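PDB 4LSW: D-2-hydroxyacid dehydrogensase protein from Ketogulonicigenium vulgare, which probably catalyses the NAD(P)-dependent interconversion of D-2-hydroxyacids and the corresponding 2-keto acids. Local coordinates for residues I6-L9 with G10-A14; A84-E88 with R89-V93; D267-F270 with R271-P274. One frame throughout, in Å; residues are numbered along the deposited sequence.

Contact 1: residues I6-L9 with G10-A14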
ATOM      1  N   ILE A   6       9.327  12.219 -23.204  1.00 11.52           N
ATOM      2  CA  ILE A   6       8.551  12.066 -21.984  1.00 10.65           C
ATOM      3  C   ILE A   6       9.195  12.826 -20.825  1.00  9.56           C
ATOM      4  O   ILE A   6      10.397  13.103 -20.829  1.00  9.58           O
ATOM      5  CB  ILE A   6       8.350  10.581 -21.623  1.00 10.25           C
ATOM      6  CG1 ILE A   6       9.640   9.952 -21.108  1.00 12.55           C
ATOM      7  CG2 ILE A   6       7.833   9.793 -22.821  1.00 13.11           C
ATOM      8  CD1 ILE A   6       9.437   8.517 -20.683  1.00 17.13           C
ATOM      9  N   LEU A   7       8.376  13.194 -19.849  1.00  8.72           N
ATOM     10  CA  LEU A   7       8.851  13.917 -18.681  1.00  8.55           C
ATOM     11  C   LEU A   7       8.730  13.005 -17.465  1.00  8.17           C
ATOM     12  O   LEU A   7       7.639  12.524 -17.146  1.00 10.72           O
ATOM     13  CB  LEU A   7       8.029  15.195 -18.488  1.00 10.28           C
ATOM     14  CG  LEU A   7       8.465  16.214 -17.422  1.00  8.81           C
ATOM     15  CD1 LEU A   7       9.784  16.876 -17.781  1.00 11.91           C
ATOM     16  CD2 LEU A   7       7.385  17.272 -17.263  1.00 10.73           C
ATOM     17  N   GLN A   8       9.856  12.747 -16.806  1.00  9.67           N
ATOM     18  CA  GLN A   8       9.883  11.845 -15.653  1.00  9.40           C
ATOM     19  C   GLN A   8      10.012  12.666 -14.371  1.00 10.53           C
ATOM     20  O   GLN A   8      10.927  13.477 -14.236  1.00 10.47           O
ATOM     21  CB  GLN A   8      11.047  10.865 -15.783  1.00 10.41           C
ATOM     22  CG  GLN A   8      11.112   9.825 -14.667  1.00 10.67           C
ATOM     23  CD  GLN A   8      12.228   8.831 -14.875  1.00 13.08           C
ATOM     24  OE1 GLN A   8      12.564   8.489 -16.010  1.00 15.14           O
ATOM     25  NE2 GLN A   8      12.823   8.368 -13.780  1.00 11.51           N
ATOM     26  N   LEU A   9       9.089  12.468 -13.433  1.00  9.91           N
ATOM     27  CA  LEU A   9       9.007  13.363 -12.277  1.00 11.60           C
ATOM     28  C   LEU A   9       9.825  12.925 -11.059  1.00 12.40           C
ATOM     29  O   LEU A   9      10.169  13.758 -10.223  1.00 12.51           O
ATOM     30  CB  LEU A   9       7.551  13.595 -11.881  1.00  9.21           C
ATOM     31  CG  LEU A   9       6.603  14.106 -12.961  1.00 12.71           C
ATOM     32  CD1 LEU A   9       5.283  14.506 -12.322  1.00 13.90           C
ATOM     33  CD2 LEU A   9       7.213  15.273 -13.731  1.00 12.86           C
ATOM     34  N   GLY A  10      10.127  11.634 -10.966  1.00 10.06           N
ATOM     35  CA  GLY A  10      10.943  11.112  -9.884  1.00 14.20           C
ATOM     36  C   GLY A  10      11.748   9.910 -10.337  1.00 13.57           C
ATOM     37  O   GLY A  10      11.441   9.305 -11.357  1.00 11.21           O
ATOM     38  N   PRO A  11      12.796   9.558  -9.583  1.00 16.37           N
ATOM     39  CA  PRO A  11      13.654   8.427  -9.966  1.00 15.94           C
ATOM     40  C   PRO A  11      12.949   7.068  -9.958  1.00 16.81           C
ATOM     41  O   PRO A  11      11.991   6.863  -9.206  1.00 20.22           O
ATOM     42  CB  PRO A  11      14.759   8.443  -8.892  1.00 15.84           C
ATOM     43  CG  PRO A  11      14.157   9.193  -7.733  1.00 22.77           C
ATOM     44  CD  PRO A  11      13.262  10.222  -8.353  1.00 19.86           C
ATOM     45  N   TYR A  12      13.430   6.154 -10.798  1.00 15.19           N
ATOM     46  CA  TYR A  12      13.010   4.757 -10.792  1.00 12.40           C
ATOM     47  C   TYR A  12      14.253   3.891 -10.639  1.00 16.26           C
ATOM     48  O   TYR A  12      15.361   4.356 -10.891  1.00 16.04           O
ATOM     49  CB  TYR A  12      12.355   4.372 -12.113  1.00 16.70           C
ATOM     50  CG  TYR A  12      11.046   5.041 -12.439  1.00 12.83           C
ATOM     51  CD1 TYR A  12       9.990   5.065 -11.535  1.00 14.40           C
ATOM     52  CD2 TYR A  12      10.867   5.641 -13.673  1.00 12.56           C
ATOM     53  CE1 TYR A  12       8.793   5.687 -11.860  1.00 15.39           C
ATOM     54  CE2 TYR A  12       9.690   6.249 -14.006  1.00  9.21           C
ATOM     55  CZ  TYR A  12       8.656   6.274 -13.105  1.00 12.11           C
ATOM     56  OH  TYR A  12       7.485   6.891 -13.481  1.00 11.00           O
ATOM     57  N   PRO A  13      14.075   2.616 -10.256  1.00 15.00           N
ATOM     58  CA  PRO A  13      15.229   1.708 -10.206  1.00 16.46           C
ATOM     59  C   PRO A  13      15.891   1.599 -11.569  1.00 14.77           C
ATOM     60  O   PRO A  13      15.219   1.793 -12.578  1.00 14.04           O
ATOM     61  CB  PRO A  13      14.595   0.360  -9.853  1.00 16.94           C
ATOM     62  CG  PRO A  13      13.372   0.720  -9.095  1.00 19.56           C
ATOM     63  CD  PRO A  13      12.851   1.973  -9.743  1.00 16.85           C
ATOM     64  N   ALA A  14      17.185   1.284 -11.588  1.00 17.61           N
ATOM     65  CA  ALA A  14      17.938   1.163 -12.832  1.00 16.99           C
ATOM     66  C   ALA A  14      17.322   0.195 -13.843  1.00 16.46           C
ATOM     67  O   ALA A  14      17.432   0.405 -15.055  1.00 19.06           O
ATOM     68  CB  ALA A  14      19.381   0.781 -12.530  1.00 19.28           C
TER
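Gln8 sends CG anti to its own backbone N (chi1 -177°), and its chain stays extended, which carries the amide out to Gly10 and Tyr12. The Tyr12 ring swings back to meet it, with CG anti to the carbonyl carbon. Gln8 NE2 donates a nearly straight hydrogen bond of 2.9 Å to Gly10 O. The acceptor lies close to the amide plane, whereas the nitrogen is tilted by 32° from the carbonyl plane. Gln8 NE2 also comes 3.4 Å from Tyr12 CD2, approaching the ring obliquely. The amide and ring planes are 31° apart. Gly10 O sits 4.2 Å above the centre of one face of the Tyr12 ring. Further out, Gln8 NE2 also donates to Gln17 OE1 on helix 14-23, while Tyr12 OH bonds to Thr51 O on strand 48-52. Replacing Gln8 with an alanine would probably leave both Gly10 O and Gln17 OE1 without this donor and open a gap beside the Tyr12 ring. One buried amide group thus closes the turn that leaves strand 5-8, and its two N-H partners fix the loop against the start of the next helix.

Contact 2: residues A84-E88 with R89-V93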
ATOM      1  N   ALA A  84      -9.211  16.158 -12.892  1.00 18.58           N
ATOM      2  CA  ALA A  84     -10.055  17.151 -13.551  1.00 18.81           C
ATOM      3  C   ALA A  84      -9.305  17.818 -14.706  1.00 20.17           C
ATOM      4  O   ALA A  84      -9.862  18.038 -15.784  1.00 20.97           O
ATOM      5  CB  ALA A  84     -10.553  18.189 -12.552  1.00 23.57           C
ATOM      6  N   ALA A  85      -8.035  18.139 -14.471  1.00 15.17           N
ATOM      7  CA  ALA A  85      -7.198  18.725 -15.505  1.00 16.02           C
ATOM      8  C   ALA A  85      -7.030  17.740 -16.657  1.00 15.11           C
ATOM      9  O   ALA A  85      -7.055  18.123 -17.821  1.00 18.85           O
ATOM     10  CB  ALA A  85      -5.840  19.118 -14.927  1.00 16.34           C
ATOM     11  N   CYS A  86      -6.866  16.466 -16.324  1.00 14.05           N
ATOM     12  CA  CYS A  86      -6.723  15.444 -17.346  1.00 12.23           C
ATOM     13  C   CYS A  86      -7.979  15.329 -18.200  1.00 14.63           C
ATOM     14  O   CYS A  86      -7.902  15.341 -19.423  1.00 16.17           O
ATOM     15  CB  CYS A  86      -6.383  14.090 -16.722  1.00 12.83           C
ATOM     16  SG  CYS A  86      -4.699  13.996 -16.068  1.00 14.33           S
ATOM     17  N   ARG A  87      -9.132  15.225 -17.550  1.00 17.61           N
ATOM     18  CA  ARG A  87     -10.378  15.031 -18.277  1.00 19.09           C
ATOM     19  C   ARG A  87     -10.775  16.241 -19.116  1.00 19.29           C
ATOM     20  O   ARG A  87     -11.396  16.088 -20.167  1.00 22.33           O
ATOM     21  CB  ARG A  87     -11.498  14.627 -17.324  1.00 18.55           C
ATOM     22  CG  ARG A  87     -11.304  13.231 -16.755  1.00 16.93           C
ATOM     23  CD  ARG A  87     -12.557  12.735 -16.064  1.00 20.87           C
ATOM     24  NE  ARG A  87     -12.385  11.399 -15.501  1.00 21.07           N
ATOM     25  CZ  ARG A  87     -12.096  11.153 -14.227  1.00 22.53           C
ATOM     26  NH1 ARG A  87     -11.946  12.157 -13.372  1.00 23.79           N
ATOM     27  NH2 ARG A  87     -11.965   9.901 -13.805  1.00 23.62           N
ATOM     28  N   GLU A  88     -10.411  17.438 -18.659  1.00 19.26           N
ATOM     29  CA  GLU A  88     -10.624  18.650 -19.447  1.00 20.72           C
ATOM     30  C   GLU A  88      -9.878  18.568 -20.769  1.00 22.91           C
ATOM     31  O   GLU A  88     -10.332  19.103 -21.781  1.00 26.25           O
ATOM     32  CB  GLU A  88     -10.119  19.887 -18.698  1.00 22.47           C
ATOM     33  CG  GLU A  88     -10.964  20.359 -17.534  1.00 23.99           C
ATOM     34  CD  GLU A  88     -10.242  21.393 -16.686  1.00 27.56           C
ATOM     35  OE1 GLU A  88      -9.129  21.814 -17.072  1.00 27.22           O
ATOM     36  OE2 GLU A  88     -10.782  21.774 -15.626  1.00 30.06           O
ATOM     37  N   ARG A  89      -8.726  17.899 -20.752  1.00 22.30           N
ATOM     38  CA  ARG A  89      -7.779  17.955 -21.864  1.00 21.01           C
ATOM     39  C   ARG A  89      -7.688  16.697 -22.717  1.00 20.33           C
ATOM     40  O   ARG A  89      -6.955  16.665 -23.704  1.00 23.45           O
ATOM     41  CB  ARG A  89      -6.391  18.309 -21.326  1.00 22.46           C
ATOM     42  CG  ARG A  89      -6.356  19.677 -20.702  1.00 27.75           C
ATOM     43  CD  ARG A  89      -5.010  19.999 -20.110  1.00 27.95           C
ATOM     44  NE  ARG A  89      -4.838  21.442 -20.012  1.00 32.24           N
ATOM     45  CZ  ARG A  89      -5.473  22.208 -19.132  1.00 32.71           C
ATOM     46  NH1 ARG A  89      -6.318  21.671 -18.255  1.00 29.16           N
ATOM     47  NH2 ARG A  89      -5.262  23.516 -19.125  1.00 33.08           N
ATOM     48  N   GLY A  90      -8.427  15.660 -22.341  1.00 17.76           N
ATOM     49  CA  GLY A  90      -8.368  14.415 -23.076  1.00 16.81           C
ATOM     50  C   GLY A  90      -7.127  13.617 -22.731  1.00 13.27           C
ATOM     51  O   GLY A  90      -6.737  12.721 -23.467  1.00 14.58           O
ATOM     52  N   ILE A  91      -6.512  13.938 -21.598  1.00 13.87           N
ATOM     53  CA  ILE A  91      -5.326  13.209 -21.163  1.00 12.83           C
ATOM     54  C   ILE A  91      -5.735  11.901 -20.481  1.00 11.90           C
ATOM     55  O   ILE A  91      -6.604  11.896 -19.607  1.00 12.64           O
ATOM     56  CB  ILE A  91      -4.462  14.057 -20.219  1.00 13.12           C
ATOM     57  CG1 ILE A  91      -3.945  15.291 -20.960  1.00 13.66           C
ATOM     58  CG2 ILE A  91      -3.298  13.247 -19.651  1.00 11.54           C
ATOM     59  CD1 ILE A  91      -3.493  16.391 -20.036  1.00 15.79           C
ATOM     60  N   GLN A  92      -5.105  10.806 -20.896  1.00 11.90           N
ATOM     61  CA  GLN A  92      -5.362   9.493 -20.321  1.00 13.94           C
ATOM     62  C   GLN A  92      -4.362   9.189 -19.204  1.00 12.15           C
ATOM     63  O   GLN A  92      -3.275   9.757 -19.169  1.00 10.79           O
ATOM     64  CB  GLN A  92      -5.298   8.429 -21.416  1.00 14.83           C
ATOM     65  CG  GLN A  92      -6.350   8.636 -22.508  1.00 15.32           C
ATOM     66  CD  GLN A  92      -6.145   7.719 -23.698  1.00 20.53           C
ATOM     67  OE1 GLN A  92      -6.483   6.537 -23.652  1.00 21.46           O
ATOM     68  NE2 GLN A  92      -5.581   8.262 -24.774  1.00 16.53           N
ATOM     69  N   VAL A  93      -4.746   8.305 -18.283  1.00 10.41           N
ATOM     70  CA  VAL A  93      -3.900   7.967 -17.138  1.00  9.33           C
ATOM     71  C   VAL A  93      -3.851   6.446 -16.963  1.00 11.87           C
ATOM     72  O   VAL A  93      -4.866   5.783 -17.143  1.00 12.37           O
ATOM     73  CB  VAL A  93      -4.412   8.639 -15.842  1.00 10.15           C
ATOM     74  CG1 VAL A  93      -3.472   8.360 -14.672  1.00 11.93           C
ATOM     75  CG2 VAL A  93      -4.578  10.149 -16.026  1.00 12.23           C
TER
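Glu88 and Arg89 run alongside each other in one direction, their carboxylate and guanidinium planes turned 41° apart. Glu88 OE1 forms a salt bridge of 3.1 Å with Arg89 NH1, at the guanidinium edge. The same carboxylate oxygen also pairs with Arg59 NH1 on helix 59-63, so this oxygen has two arginine partners. The Arg89 chain is stretched out as far as NE. Arg89 CG passes 3.3 Å from Ala85 O, so the aliphatic part of the chain lies along the end of helix 83-89.

Cys86 faces a different set of neighbours. Its sulfur sits beside the backbone N, with chi1 -72°. There Cys86 SG meets Ile91 CG2 at 3.9 Å and Val93 CG2 at 3.8 Å. Ile71 of strand 70-74 touches both Cys86 and Ile91, and adds to this apolar patch.

The backbone bends at the same place. Cys86 O accepts from Ile91 N at 2.9 Å and from Arg89 N at 3.0 Å, the two donors coming from opposite faces of the carbonyl plane. Gly90 has positive phi (78°), which suits a glycine. The six-residue bond from Ile91 N to Cys86 O, this glycine and the apolar Cys86-Ile91 pair resemble a Schellman motif, although Gly90 N stays 3.7 Å from Arg87 O, long for the second bond of the motif.

The turn links helix 83-89 to strand 92-94 in a beta-alpha-beta unit. Its chemistry is divided: Cys86, Ile91 and Val93 seal the buried side, while the charged pair lies at the surface, where Arg59 is likely to share the negative charge of Glu88.

Contact 3: residues D267-F270 with R271-P274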
ATOM      1  N   ASP A 267       5.440   8.431  14.112  1.00 16.78           N
ATOM      2  CA  ASP A 267       5.297   8.881  15.494  1.00 17.34           C
ATOM      3  C   ASP A 267       6.241   8.131  16.436  1.00 18.38           C
ATOM      4  O   ASP A 267       6.162   6.911  16.559  1.00 18.14           O
ATOM      5  CB  ASP A 267       3.846   8.684  15.932  1.00 14.51           C
ATOM      6  CG  ASP A 267       3.444   9.606  17.059  1.00 19.64           C
ATOM      7  OD1 ASP A 267       4.103   9.578  18.113  1.00 21.78           O
ATOM      8  OD2 ASP A 267       2.461  10.349  16.872  1.00 21.76           O
ATOM      9  N   PRO A 268       7.153   8.862  17.104  1.00 19.15           N
ATOM     10  CA  PRO A 268       8.152   8.240  17.986  1.00 22.56           C
ATOM     11  C   PRO A 268       7.536   7.349  19.063  1.00 20.19           C
ATOM     12  O   PRO A 268       8.176   6.406  19.524  1.00 22.09           O
ATOM     13  CB  PRO A 268       8.830   9.443  18.649  1.00 23.28           C
ATOM     14  CG  PRO A 268       8.627  10.571  17.692  1.00 26.06           C
ATOM     15  CD  PRO A 268       7.303  10.327  17.034  1.00 22.36           C
ATOM     16  N   ARG A 269       6.302   7.645  19.454  1.00 20.12           N
ATOM     17  CA  ARG A 269       5.652   6.896  20.519  1.00 20.80           C
ATOM     18  C   ARG A 269       5.421   5.422  20.172  1.00 19.75           C
ATOM     19  O   ARG A 269       5.319   4.578  21.066  1.00 19.54           O
ATOM     20  CB  ARG A 269       4.340   7.567  20.912  1.00 19.93           C
ATOM     21  CG  ARG A 269       4.534   8.821  21.746  1.00 19.59           C
ATOM     22  CD  ARG A 269       3.211   9.524  21.939  1.00 18.05           C
ATOM     23  NE  ARG A 269       2.634   9.917  20.658  1.00 19.81           N
ATOM     24  CZ  ARG A 269       1.409  10.405  20.508  1.00 13.98           C
ATOM     25  NH1 ARG A 269       0.624  10.565  21.574  1.00 21.40           N
ATOM     26  NH2 ARG A 269       0.959  10.743  19.308  1.00 15.50           N
ATOM     27  N   PHE A 270       5.354   5.112  18.880  1.00 18.37           N
ATOM     28  CA  PHE A 270       5.226   3.724  18.452  1.00 17.01           C
ATOM     29  C   PHE A 270       6.450   2.915  18.864  1.00 18.57           C
ATOM     30  O   PHE A 270       6.374   1.699  19.035  1.00 21.55           O
ATOM     31  CB  PHE A 270       5.023   3.640  16.933  1.00 16.77           C
ATOM     32  CG  PHE A 270       3.624   3.940  16.490  1.00 13.86           C
ATOM     33  CD1 PHE A 270       2.558   3.182  16.961  1.00 15.01           C
ATOM     34  CD2 PHE A 270       3.374   4.959  15.581  1.00 13.20           C
ATOM     35  CE1 PHE A 270       1.262   3.453  16.549  1.00 14.25           C
ATOM     36  CE2 PHE A 270       2.084   5.235  15.163  1.00 13.46           C
ATOM     37  CZ  PHE A 270       1.023   4.476  15.648  1.00 13.21           C
ATOM     38  N   ARG A 271       7.575   3.607  19.031  1.00 19.17           N
ATOM     39  CA  ARG A 271       8.835   2.969  19.381  1.00 24.72           C
ATOM     40  C   ARG A 271       8.875   2.611  20.871  1.00 21.81           C
ATOM     41  O   ARG A 271       9.554   1.665  21.273  1.00 21.41           O
ATOM     42  CB  ARG A 271       9.996   3.906  19.015  1.00 26.20           C
ATOM     43  CG  ARG A 271      11.363   3.262  18.910  1.00 31.23           C
ATOM     44  CD  ARG A 271      12.418   4.284  18.474  1.00 28.86           C
ATOM     45  NE  ARG A 271      12.552   4.390  17.021  1.00 28.09           N
ATOM     46  CZ  ARG A 271      12.142   5.427  16.295  1.00 25.68           C
ATOM     47  NH1 ARG A 271      11.573   6.474  16.878  1.00 28.83           N
ATOM     48  NH2 ARG A 271      12.312   5.425  14.981  1.00 25.93           N
ATOM     49  N   ASP A 272       8.127   3.366  21.677  1.00 21.90           N
ATOM     50  CA  ASP A 272       8.115   3.195  23.132  1.00 24.63           C
ATOM     51  C   ASP A 272       7.206   2.065  23.621  1.00 24.06           C
ATOM     52  O   ASP A 272       7.342   1.590  24.748  1.00 28.34           O
ATOM     53  CB  ASP A 272       7.686   4.504  23.813  1.00 21.77           C
ATOM     54  CG  ASP A 272       8.576   5.678  23.444  1.00 29.97           C
ATOM     55  OD1 ASP A 272       9.782   5.461  23.212  1.00 33.62           O
ATOM     56  OD2 ASP A 272       8.060   6.814  23.383  1.00 33.38           O
ATOM     57  N   LEU A 273       6.272   1.645  22.777  1.00 22.90           N
ATOM     58  CA  LEU A 273       5.312   0.614  23.159  1.00 20.37           C
ATOM     59  C   LEU A 273       5.931  -0.783  23.051  1.00 22.21           C
ATOM     60  O   LEU A 273       6.709  -1.045  22.137  1.00 26.54           O
ATOM     61  CB  LEU A 273       4.052   0.737  22.299  1.00 21.45           C
ATOM     62  CG  LEU A 273       3.320   2.076  22.434  1.00 18.93           C
ATOM     63  CD1 LEU A 273       2.453   2.372  21.213  1.00 19.16           C
ATOM     64  CD2 LEU A 273       2.484   2.085  23.705  1.00 19.64           C
ATOM     65  N   PRO A 274       5.607  -1.672  24.001  1.00 23.21           N
ATOM     66  CA  PRO A 274       6.186  -3.021  24.049  1.00 24.90           C
ATOM     67  C   PRO A 274       5.434  -4.040  23.194  1.00 23.25           C
ATOM     68  O   PRO A 274       5.862  -5.197  23.106  1.00 26.57           O
ATOM     69  CB  PRO A 274       6.040  -3.399  25.522  1.00 28.29           C
ATOM     70  CG  PRO A 274       4.799  -2.692  25.956  1.00 24.64           C
ATOM     71  CD  PRO A 274       4.754  -1.398  25.175  1.00 25.54           C
TER
HETATM   72  O   HOH W   1       7.511  -0.501  19.667  1.00 18.82           O
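Arg271 N donates to Pro268 O at 2.9 Å, and Asp272 N donates to Arg269 O at 3.1 Å. Both donors stand above the plane of the carbonyl they reach, by 51° and 70°. Each bond spans three residues, as does that from Phe270 N to Asp267 O, a pattern consistent with a short, weakly bonded turn of 3-10 type.

Side chains close around these bonds. Leu273 CG comes 3.5 Å from Arg269 O, and Leu273 CD1 touches Phe270 CD1 at 4.3 Å. The leucine methyl meets the ring obliquely. Arg271 bends at chi3 (-89°), which turns its guanidinium back so that Arg271 NH1 lies 4.0 Å from Pro268 CA. A water lies within bonding distance of Phe270 O and Leu273 O, though it may not donate to both at once.

Asp267 and Arg269 fix the start of the helix. Asp267 OD1 takes a capping bond from Arg269 N on its anti lone pair, closing an Asx turn. Arg269 then grips the carboxylate side-on. Arg269 NE goes to Asp267 OD1, while Arg269 NH2 goes to Asp267 OD2 at 2.9 Å, both bonds nearly straight. Further out, Arg269 NH2 also forms a salt bridge with Glu241 OE2 of helix 240-249, and Phe270 packs on Glu240 and Ile244 of that helix.

Asp267 therefore serves two ends of one residue, the backbone N-H and the guanidinium of Arg269. That double hold, with Glu241 as a second partner for Arg269 NH2, is likely to keep the first turn in place and to balance the arginine charge between two carboxylates.

The contacts follow one another along the chain. Contacts 1 and 2 reach the same mixed sheet, through strands 5-8 and 92-94. Their centres are 21 Å apart and their nearest atoms about 11 Å apart. Contact 3 comes much later, between strands 254-257 and 276-278 of the seven-stranded parallel sheet. By family it belongs to the NAD-binding part. Its centre lies 35 Å from the centre of contact 1 and 43 Å from that of contact 2, and it falls on the opposite side of the chain's centre from contact 2. This fits the two-domain build of D-2-hydroxyacid dehydrogenases: contacts 1 and 2 shape the probable substrate-binding domain, contact 3 the Rossmann-type cofactor domain.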